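Local coordinates for protein chitinase (Paenibacillus sp. FPU-7, PDB 5GZT) that probably hydrolyses internal beta-1,4 linkages between N-acetylglucosamine units of chitin and chitodextrins, as an endochitinase with two family 18 glycosyl hydrolase regions, at residues H496-Q507 against D582-L590; M528-R536 against I597-K608. All blocks are in the same frame, centred on the assembly; numbering follows the deposited sequence.

Interaction 1 (H496-Q507 against D582-L590); sequences HHTAVYSATNNQ and DDTAKAPYL
His496 and Asp582 meet through a nearly straight bond: NE2 donates to OD2 at 2.9 Å. The acceptor lies near the ring plane, but OD2 is approached on its anti side, tilted 32° from the carboxylate plane, and ring and carboxylate planes are turned 59° apart. The Ala587 methyl lies over one face of the imidazole, its CB 4.0 Å from the ring centroid, while Tyr589 CD1 comes to the ring edge, 3.8 Å from His496 CE1. On the remaining nitrogen, ND1, a water joins the ring to Pro588 O.

Asp582 carries its CG anti to the backbone N (chi1 -178°), which sets the carboxylate between His496 and the turn that follows. There OD1 accepts two amides, Thr584 N nearly along the C-O bond and Ala585 N from above the carboxylate plane. With an alanine here, His496 NE2 and both amides would probably lose their common carboxylate, leaving the imidazole freer to turn.

Further along, Tyr501 N donates to Ala585 O (3.1 Å), and Lys586 CG reaches the edge of the Tyr501 ring, 3.7 Å from CD2. Beyond this contact the lysine chain bends back to pair with Asp583. Ala503 CB packs on Thr584 CG2 at 3.7 Å, and the methyls of Ala499 and Ala585 meet at 3.9 Å.

The 582-590 segment is thus the tip and returning strand of a beta hairpin, closed by an Asx turn and a G1 beta bulge in which Lys586 and Ala587 face Asp582, and packed against the loop leading into helix 510-519.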
loop_
_atom_site.group_PDB
_atom_site.type_symbol
_atom_site.label_atom_id
_atom_site.label_comp_id
_atom_site.label_asym_id
_atom_site.label_seq_id
_atom_site.Cartn_x
_atom_site.Cartn_y
_atom_site.Cartn_z
ATOM N N HIS B 496 -16.309 2.412 -18.194
ATOM C CA HIS B 496 -15.601 1.940 -16.977
ATOM C C HIS B 496 -15.009 3.082 -16.265
ATOM O O HIS B 496 -14.432 3.993 -16.907
ATOM C CB HIS B 496 -14.456 0.978 -17.341
ATOM C CG HIS B 496 -14.899 -0.181 -18.159
ATOM N ND1 HIS B 496 -15.800 -1.121 -17.688
ATOM C CD2 HIS B 496 -14.616 -0.541 -19.431
ATOM C CE1 HIS B 496 -16.079 -1.983 -18.654
ATOM N NE2 HIS B 496 -15.342 -1.679 -19.716
ATOM N N HIS B 497 -15.127 3.115 -14.939
ATOM C CA HIS B 497 -14.552 4.207 -14.130
ATOM C C HIS B 497 -13.140 3.965 -13.619
ATOM O O HIS B 497 -12.470 4.945 -13.209
ATOM C CB HIS B 497 -15.526 4.620 -12.988
ATOM C CG HIS B 497 -15.208 4.124 -11.621
ATOM N ND1 HIS B 497 -15.837 3.034 -11.037
ATOM C CD2 HIS B 497 -14.448 4.671 -10.653
ATOM C CE1 HIS B 497 -15.407 2.888 -9.800
ATOM N NE2 HIS B 497 -14.586 3.896 -9.536
ATOM N N THR B 498 -12.698 2.703 -13.593
ATOM C CA THR B 498 -11.436 2.390 -12.969
ATOM C C THR B 498 -10.759 1.206 -13.697
ATOM O O THR B 498 -10.036 0.433 -13.125
ATOM C CB THR B 498 -11.531 2.241 -11.448
ATOM O OG1 THR B 498 -10.192 2.220 -10.857
ATOM C CG2 THR B 498 -12.305 0.970 -11.038
ATOM N N ALA B 499 -10.957 1.145 -15.008
ATOM C CA ALA B 499 -10.393 0.012 -15.765
ATOM C C ALA B 499 -8.891 0.022 -15.914
ATOM O O ALA B 499 -8.288 1.100 -15.958
ATOM C CB ALA B 499 -11.015 -0.007 -17.130
ATOM N N VAL B 500 -8.310 -1.166 -16.025
ATOM C CA VAL B 500 -6.891 -1.296 -16.221
ATOM C C VAL B 500 -6.487 -0.797 -17.647
ATOM O O VAL B 500 -5.489 -0.114 -17.761
ATOM C CB VAL B 500 -6.399 -2.743 -16.099
ATOM C CG1 VAL B 500 -4.923 -2.799 -16.174
ATOM C CG2 VAL B 500 -6.783 -3.367 -14.795
ATOM N N TYR B 501 -7.154 -1.252 -18.687
ATOM C CA TYR B 501 -6.839 -0.919 -20.068
ATOM C C TYR B 501 -7.953 -0.150 -20.756
ATOM O O TYR B 501 -9.155 -0.327 -20.415
ATOM C CB TYR B 501 -6.486 -2.172 -20.940
ATOM C CG TYR B 501 -5.345 -2.991 -20.386
ATOM C CD1 TYR B 501 -4.004 -2.613 -20.566
ATOM C CD2 TYR B 501 -5.605 -4.098 -19.574
ATOM C CE1 TYR B 501 -2.958 -3.354 -20.014
ATOM C CE2 TYR B 501 -4.573 -4.836 -18.988
ATOM C CZ TYR B 501 -3.276 -4.454 -19.174
ATOM O OH TYR B 501 -2.340 -5.195 -18.557
ATOM N N SER B 502 -7.567 0.646 -21.773
ATOM C CA SER B 502 -8.536 1.346 -22.608
ATOM C C SER B 502 -8.898 0.433 -23.748
ATOM O O SER B 502 -8.076 0.113 -24.608
ATOM C CB SER B 502 -7.950 2.643 -23.207
ATOM O OG SER B 502 -7.458 3.502 -22.240
ATOM N N ALA B 503 -10.165 0.063 -23.798
ATOM C CA ALA B 503 -10.678 -0.838 -24.771
ATOM C C ALA B 503 -11.175 -0.170 -26.022
ATOM O O ALA B 503 -11.239 -0.807 -27.066
ATOM C CB ALA B 503 -11.844 -1.613 -24.148
ATOM N N THR B 504 -11.602 1.070 -25.893
ATOM C CA THR B 504 -11.994 1.918 -26.984
ATOM C C THR B 504 -11.248 3.247 -26.829
ATOM O O THR B 504 -10.710 3.615 -25.757
ATOM C CB THR B 504 -13.546 2.199 -26.989
ATOM O OG1 THR B 504 -14.001 2.711 -25.704
ATOM C CG2 THR B 504 -14.272 0.957 -27.326
ATOM N N ASN B 505 -11.264 4.016 -27.907
ATOM C CA ASN B 505 -10.345 5.154 -28.033
ATOM C C ASN B 505 -10.535 6.267 -27.056
ATOM O O ASN B 505 -9.553 6.848 -26.591
ATOM C CB ASN B 505 -10.398 5.719 -29.462
ATOM C CG ASN B 505 -9.785 4.770 -30.508
ATOM O OD1 ASN B 505 -8.986 3.830 -30.217
ATOM N ND2 ASN B 505 -10.146 5.037 -31.744
ATOM N N ASN B 506 -11.763 6.523 -26.671
ATOM C CA ASN B 506 -12.044 7.585 -25.703
ATOM C C ASN B 506 -12.184 7.094 -24.238
ATOM O O ASN B 506 -12.506 7.901 -23.320
ATOM C CB ASN B 506 -13.331 8.269 -26.176
ATOM C CG ASN B 506 -13.135 8.934 -27.550
ATOM O OD1 ASN B 506 -12.025 9.418 -27.860
ATOM N ND2 ASN B 506 -14.173 8.910 -28.396
ATOM N N GLN B 507 -11.934 5.817 -23.991
ATOM C CA GLN B 507 -11.989 5.318 -22.615
ATOM C C GLN B 507 -10.648 5.464 -21.953
ATOM O O GLN B 507 -9.662 4.815 -22.324
ATOM C CB GLN B 507 -12.377 3.841 -22.615
ATOM C CG GLN B 507 -12.674 3.286 -21.240
ATOM C CD GLN B 507 -12.090 1.906 -21.115
ATOM O OE1 GLN B 507 -12.372 1.061 -21.925
ATOM N NE2 GLN B 507 -11.175 1.735 -20.229
ATOM N N ASP B 582 -15.503 -7.116 -19.265
ATOM C CA ASP B 582 -14.904 -6.574 -20.487
ATOM C C ASP B 582 -13.497 -7.127 -20.551
ATOM O O ASP B 582 -12.625 -6.783 -19.784
ATOM C CB ASP B 582 -14.885 -5.056 -20.435
ATOM C CG ASP B 582 -14.306 -4.406 -21.751
ATOM O OD1 ASP B 582 -13.412 -4.979 -22.406
ATOM O OD2 ASP B 582 -14.611 -3.248 -22.020
ATOM N N ASP B 583 -13.293 -8.039 -21.468
ATOM C CA ASP B 583 -12.040 -8.734 -21.543
ATOM C C ASP B 583 -10.910 -7.976 -22.255
ATOM O O ASP B 583 -9.829 -8.498 -22.301
ATOM C CB ASP B 583 -12.144 -10.086 -22.249
ATOM C CG ASP B 583 -11.020 -11.055 -21.769
ATOM O OD1 ASP B 583 -10.555 -11.127 -20.547
ATOM O OD2 ASP B 583 -10.643 -11.761 -22.647
ATOM N N THR B 584 -11.157 -6.793 -22.753
ATOM C CA THR B 584 -10.062 -5.922 -23.242
ATOM C C THR B 584 -9.716 -4.927 -22.127
ATOM O O THR B 584 -8.514 -4.817 -21.708
ATOM C CB THR B 584 -10.561 -5.190 -24.457
ATOM O OG1 THR B 584 -10.971 -6.138 -25.432
ATOM C CG2 THR B 584 -9.494 -4.282 -25.024
ATOM N N ALA B 585 -10.730 -4.268 -21.525
ATOM C CA ALA B 585 -10.424 -3.372 -20.419
ATOM C C ALA B 585 -9.980 -4.078 -19.169
ATOM O O ALA B 585 -9.291 -3.486 -18.341
ATOM C CB ALA B 585 -11.646 -2.542 -20.075
ATOM N N LYS B 586 -10.384 -5.349 -19.007
ATOM C CA LYS B 586 -10.154 -6.137 -17.757
ATOM C C LYS B 586 -10.937 -5.546 -16.560
ATOM O O LYS B 586 -10.382 -5.344 -15.524
ATOM C CB LYS B 586 -8.712 -6.358 -17.411
ATOM C CG LYS B 586 -7.903 -6.894 -18.595
ATOM C CD LYS B 586 -8.366 -8.253 -19.165
ATOM C CE LYS B 586 -7.351 -8.695 -20.225
ATOM N NZ LYS B 586 -7.869 -9.924 -20.778
ATOM N N ALA B 587 -12.232 -5.317 -16.751
ATOM C CA ALA B 587 -13.083 -4.699 -15.776
ATOM C C ALA B 587 -14.475 -5.332 -15.768
ATOM O O ALA B 587 -15.075 -5.576 -16.829
ATOM C CB ALA B 587 -13.263 -3.224 -16.063
ATOM N N PRO B 588 -15.059 -5.454 -14.585
ATOM C CA PRO B 588 -16.404 -5.997 -14.499
ATOM C C PRO B 588 -17.428 -4.865 -14.427
ATOM O O PRO B 588 -17.078 -3.738 -14.019
ATOM C CB PRO B 588 -16.368 -6.689 -13.134
ATOM C CG PRO B 588 -15.546 -5.653 -12.294
ATOM C CD PRO B 588 -14.506 -5.117 -13.270
ATOM N N TYR B 589 -18.675 -5.185 -14.794
ATOM C CA TYR B 589 -19.764 -4.252 -14.641
ATOM C C TYR B 589 -21.036 -5.063 -14.506
ATOM O O TYR B 589 -21.019 -6.309 -14.779
ATOM C CB TYR B 589 -19.837 -3.314 -15.842
ATOM C CG TYR B 589 -19.958 -3.962 -17.170
ATOM C CD1 TYR B 589 -18.880 -4.463 -17.808
ATOM C CD2 TYR B 589 -21.161 -3.990 -17.851
ATOM C CE1 TYR B 589 -18.987 -5.058 -19.065
ATOM C CE2 TYR B 589 -21.246 -4.530 -19.130
ATOM C CZ TYR B 589 -20.143 -5.020 -19.741
ATOM O OH TYR B 589 -20.168 -5.549 -21.015
ATOM N N LEU B 590 -22.047 -4.415 -13.935
ATOM C CA LEU B 590 -23.389 -5.006 -13.845
ATOM C C LEU B 590 -24.384 -4.277 -14.705
ATOM O O LEU B 590 -24.279 -3.022 -14.878
ATOM C CB LEU B 590 -23.866 -4.875 -12.440
ATOM C CG LEU B 590 -22.871 -5.377 -11.373
ATOM C CD1 LEU B 590 -23.558 -5.232 -10.004
ATOM C CD2 LEU B 590 -22.540 -6.844 -11.615
HETATM O O HOH W 1 -16.042 -1.220 -14.904
HETATM O O HOH W 2 -10.043 -3.039 -14.518
#

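Interaction 2 (M528-R536 against I597-K608); sequences MVGGAFYSR and ISYEDTASAAYK
Glu600 and Lys608, the residues with the most surface buried here, meet Gly531 and Ala532 of strand 528-532. Glu600 OE2 accepts Ala532 N at 3.2 Å, on the anti side of the carboxylate, and Lys608 NZ at 2.8 Å through its syn lone pair, so one oxygen is held by a backbone amide and by a salt bridge at once. Such pairing would be expected to stabilise both buried charges. The same oxygen comes 3.1 Å from the CA of Gly531, where a side chain would collide with it. Glu600 has its CG anti to the backbone N (chi1 -176°) and bends at the next torsion, which brings OE2 to the Gly531-Ala532 backbone. The aliphatic part of Lys608 lies across Val529, CG to CG1 at 3.8 Å, and Thr498 is a further partner of its NZ.

Arg536 contributes mainly through its backbone, as an antiparallel hydrogen-bonded pair with Ser598: Ser598 N donates to Arg536 O at 2.8 Å and Arg536 N to Ser598 O at 3.0 Å. Its guanidinium leads away to Asp485. Next to this pair, Ser535 CB presses tightly on Ile597 CG2 (3.4 Å).

Asp601 and Ser604 form the capping box that starts helix 602-614, whose first turns run antiparallel to strand 528-532 (178°) with the axes 10.0 Å apart. Strand 527-532 lies in the barrel between strands 478-481 and 619-623, whereas strands 534-538 and 596-598 are neighbours in a separate antiparallel sheet, with Leu567 of helix 564-570 touching Ser535, Ile597 and Tyr599.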
loop_
_atom_site.group_PDB
_atom_site.type_symbol
_atom_site.label_atom_id
_atom_site.label_comp_id
_atom_site.label_asym_id
_atom_site.label_seq_id
_atom_site.Cartn_x
_atom_site.Cartn_y
_atom_site.Cartn_z
ATOM N N MET B 528 2.171 5.012 -8.128
ATOM C CA MET B 528 1.241 4.047 -7.530
ATOM C C MET B 528 -0.027 4.097 -8.388
ATOM O O MET B 528 -0.577 5.168 -8.763
ATOM C CB MET B 528 0.881 4.396 -6.113
ATOM C CG MET B 528 1.992 4.326 -5.113
ATOM S SD MET B 528 2.404 2.735 -4.502
ATOM C CE MET B 528 0.994 2.350 -3.458
ATOM N N VAL B 529 -0.500 2.909 -8.678
ATOM C CA VAL B 529 -1.721 2.769 -9.443
ATOM C C VAL B 529 -2.912 2.764 -8.488
ATOM O O VAL B 529 -2.889 2.018 -7.492
ATOM C CB VAL B 529 -1.636 1.467 -10.243
ATOM C CG1 VAL B 529 -3.007 1.011 -10.757
ATOM C CG2 VAL B 529 -0.627 1.679 -11.372
ATOM N N GLY B 530 -3.960 3.487 -8.847
ATOM C CA GLY B 530 -5.183 3.542 -8.014
ATOM C C GLY B 530 -6.306 2.530 -8.393
ATOM O O GLY B 530 -6.565 2.239 -9.575
ATOM N N GLY B 531 -6.950 2.005 -7.367
ATOM C CA GLY B 531 -8.142 1.181 -7.512
ATOM C C GLY B 531 -9.215 1.699 -6.561
ATOM O O GLY B 531 -8.928 2.505 -5.656
ATOM N N ALA B 532 -10.434 1.256 -6.786
ATOM C CA ALA B 532 -11.594 1.717 -6.018
ATOM C C ALA B 532 -12.414 0.590 -5.419
ATOM O O ALA B 532 -12.670 -0.420 -6.104
ATOM C CB ALA B 532 -12.466 2.557 -6.911
ATOM N N PHE B 533 -12.931 0.783 -4.204
ATOM C CA PHE B 533 -13.775 -0.172 -3.534
ATOM C C PHE B 533 -15.192 0.296 -3.598
ATOM O O PHE B 533 -16.059 -0.030 -2.702
ATOM C CB PHE B 533 -13.332 -0.432 -2.094
ATOM C CG PHE B 533 -11.992 -1.155 -1.940
ATOM C CD1 PHE B 533 -11.146 -1.454 -2.976
ATOM C CD2 PHE B 533 -11.601 -1.551 -0.646
ATOM C CE1 PHE B 533 -9.963 -2.115 -2.782
ATOM C CE2 PHE B 533 -10.402 -2.205 -0.437
ATOM C CZ PHE B 533 -9.559 -2.437 -1.496
ATOM N N TYR B 534 -15.493 0.999 -4.701
ATOM C CA TYR B 534 -16.816 1.498 -4.965
ATOM C C TYR B 534 -17.047 1.563 -6.469
ATOM O O TYR B 534 -16.095 1.372 -7.279
ATOM C CB TYR B 534 -17.026 2.857 -4.258
ATOM C CG TYR B 534 -16.202 3.942 -4.921
ATOM C CD1 TYR B 534 -14.881 4.124 -4.603
ATOM C CD2 TYR B 534 -16.731 4.695 -5.958
ATOM C CE1 TYR B 534 -14.080 5.059 -5.317
ATOM C CE2 TYR B 534 -15.956 5.647 -6.635
ATOM C CZ TYR B 534 -14.622 5.810 -6.303
ATOM O OH TYR B 534 -13.876 6.711 -7.012
ATOM N N SER B 535 -18.305 1.688 -6.855
ATOM C CA SER B 535 -18.705 1.725 -8.217
ATOM C C SER B 535 -19.178 3.136 -8.631
ATOM O O SER B 535 -19.558 3.946 -7.757
ATOM C CB SER B 535 -19.889 0.811 -8.414
ATOM O OG SER B 535 -20.964 1.174 -7.571
ATOM N N ARG B 536 -19.241 3.353 -9.931
ATOM C CA ARG B 536 -19.938 4.502 -10.547
ATOM C C ARG B 536 -21.123 3.925 -11.256
ATOM O O ARG B 536 -20.993 2.849 -11.907
ATOM C CB ARG B 536 -19.046 5.277 -11.531
ATOM C CG ARG B 536 -17.999 6.077 -10.810
ATOM C CD ARG B 536 -18.649 7.436 -10.367
ATOM N NE ARG B 536 -17.802 8.144 -9.419
ATOM C CZ ARG B 536 -18.230 9.143 -8.666
ATOM N NH1 ARG B 536 -19.430 9.652 -8.833
ATOM N NH2 ARG B 536 -17.439 9.632 -7.780
ATOM N N ILE B 597 -23.590 -0.411 -13.703
ATOM C CA ILE B 597 -22.720 -0.214 -12.548
ATOM C C ILE B 597 -21.338 -0.644 -12.960
ATOM O O ILE B 597 -21.118 -1.838 -13.277
ATOM C CB ILE B 597 -23.209 -1.067 -11.353
ATOM C CG1 ILE B 597 -24.599 -0.621 -10.935
ATOM C CG2 ILE B 597 -22.245 -0.952 -10.197
ATOM C CD1 ILE B 597 -25.342 -1.340 -9.816
ATOM N N SER B 598 -20.382 0.272 -12.874
ATOM C CA SER B 598 -19.023 -0.006 -13.154
ATOM C C SER B 598 -18.323 -0.146 -11.864
ATOM O O SER B 598 -18.426 0.732 -11.080
ATOM C CB SER B 598 -18.354 1.142 -13.953
ATOM O OG SER B 598 -16.956 1.031 -13.886
ATOM N N TYR B 599 -17.470 -1.158 -11.713
ATOM C CA TYR B 599 -16.870 -1.430 -10.430
ATOM C C TYR B 599 -15.536 -2.185 -10.573
ATOM O O TYR B 599 -15.031 -2.377 -11.698
ATOM C CB TYR B 599 -17.903 -2.152 -9.484
ATOM C CG TYR B 599 -18.176 -3.631 -9.765
ATOM C CD1 TYR B 599 -19.010 -4.008 -10.813
ATOM C CD2 TYR B 599 -17.703 -4.651 -8.922
ATOM C CE1 TYR B 599 -19.278 -5.310 -11.122
ATOM C CE2 TYR B 599 -18.051 -5.966 -9.182
ATOM C CZ TYR B 599 -18.836 -6.272 -10.293
ATOM O OH TYR B 599 -19.151 -7.548 -10.602
ATOM N N GLU B 600 -14.955 -2.490 -9.429
ATOM C CA GLU B 600 -13.661 -3.090 -9.264
ATOM C C GLU B 600 -13.979 -4.364 -8.403
ATOM O O GLU B 600 -14.683 -4.270 -7.407
ATOM C CB GLU B 600 -12.863 -2.210 -8.368
ATOM C CG GLU B 600 -11.443 -2.650 -8.161
ATOM C CD GLU B 600 -10.467 -2.045 -9.216
ATOM O OE1 GLU B 600 -10.384 -2.594 -10.318
ATOM O OE2 GLU B 600 -9.781 -1.034 -8.933
ATOM N N ASP B 601 -13.437 -5.519 -8.785
ATOM C CA ASP B 601 -13.713 -6.801 -8.079
ATOM C C ASP B 601 -12.395 -7.564 -7.993
ATOM O O ASP B 601 -11.296 -6.977 -8.171
ATOM C CB ASP B 601 -14.849 -7.557 -8.793
ATOM C CG ASP B 601 -14.431 -8.269 -10.079
ATOM O OD1 ASP B 601 -13.278 -8.019 -10.567
ATOM O OD2 ASP B 601 -15.315 -9.017 -10.671
ATOM N N THR B 602 -12.503 -8.870 -7.719
ATOM C CA THR B 602 -11.406 -9.663 -7.475
ATOM C C THR B 602 -10.580 -9.808 -8.733
ATOM O O THR B 602 -9.316 -9.928 -8.656
ATOM C CB THR B 602 -11.834 -11.016 -6.927
ATOM O OG1 THR B 602 -12.819 -11.567 -7.741
ATOM C CG2 THR B 602 -12.400 -10.877 -5.540
ATOM N N ALA B 603 -11.255 -9.959 -9.844
ATOM C CA ALA B 603 -10.548 -10.121 -11.120
ATOM C C ALA B 603 -9.812 -8.836 -11.606
ATOM O O ALA B 603 -8.661 -8.911 -12.043
ATOM C CB ALA B 603 -11.513 -10.630 -12.206
ATOM N N SER B 604 -10.481 -7.677 -11.543
ATOM C CA SER B 604 -9.889 -6.419 -11.958
ATOM C C SER B 604 -8.729 -6.085 -11.012
ATOM O O SER B 604 -7.678 -5.609 -11.515
ATOM C CB SER B 604 -10.896 -5.257 -12.095
ATOM O OG SER B 604 -11.357 -4.806 -10.850
ATOM N N ALA B 605 -8.865 -6.355 -9.701
ATOM C CA ALA B 605 -7.777 -6.197 -8.796
ATOM C C ALA B 605 -6.569 -7.065 -9.207
ATOM O O ALA B 605 -5.434 -6.551 -9.170
ATOM C CB ALA B 605 -8.123 -6.409 -7.358
ATOM N N ALA B 606 -6.798 -8.280 -9.687
ATOM C CA ALA B 606 -5.664 -9.129 -10.092
ATOM C C ALA B 606 -5.009 -8.618 -11.381
ATOM O O ALA B 606 -3.833 -8.546 -11.424
ATOM C CB ALA B 606 -6.051 -10.571 -10.274
ATOM N N TYR B 607 -5.785 -8.164 -12.357
ATOM C CA TYR B 607 -5.212 -7.575 -13.558
ATOM C C TYR B 607 -4.433 -6.286 -13.299
ATOM O O TYR B 607 -3.367 -6.089 -13.902
ATOM C CB TYR B 607 -6.263 -7.379 -14.650
ATOM C CG TYR B 607 -6.510 -8.659 -15.402
ATOM C CD1 TYR B 607 -5.579 -9.107 -16.353
ATOM C CD2 TYR B 607 -7.551 -9.522 -15.054
ATOM C CE1 TYR B 607 -5.770 -10.278 -17.022
ATOM C CE2 TYR B 607 -7.718 -10.729 -15.692
ATOM C CZ TYR B 607 -6.877 -11.092 -16.703
ATOM O OH TYR B 607 -7.069 -12.297 -17.348
ATOM N N LYS B 608 -4.868 -5.546 -12.294
ATOM C CA LYS B 608 -4.285 -4.310 -11.916
ATOM C C LYS B 608 -2.971 -4.522 -11.184
ATOM O O LYS B 608 -1.975 -3.854 -11.521
ATOM C CB LYS B 608 -5.285 -3.550 -11.112
ATOM C CG LYS B 608 -5.225 -2.082 -11.050
ATOM C CD LYS B 608 -6.662 -1.611 -11.376
ATOM C CE LYS B 608 -7.092 -0.593 -10.505
ATOM N NZ LYS B 608 -8.332 0.001 -11.092
HETATM O O HOH W 3 -15.668 -1.924 -6.420
#

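The centres of interactions 1 and 2 lie 10 Å apart, and the two meet. Strands 587-591 and 596-598 are consecutive neighbours in one antiparallel sheet, with Leu590 N 2.8 Å from Ile597 O, probably a hydrogen bond. From the loop of interaction 1, His497 N approaches Ser598 OG (3.0 Å), probably as a second. Interaction 2 ties this sheet to a barrel strand and the following helix, and interaction 1 packs its outer hairpin on a barrel loop. A small domain inserted between the seventh strand and helix of the barrel is familiar from family 18 chitinases, which fits this layout. A bound formic acid molecule, probably from the crystallisation liquor, lies about 5 Å from the Tyr599 side chain.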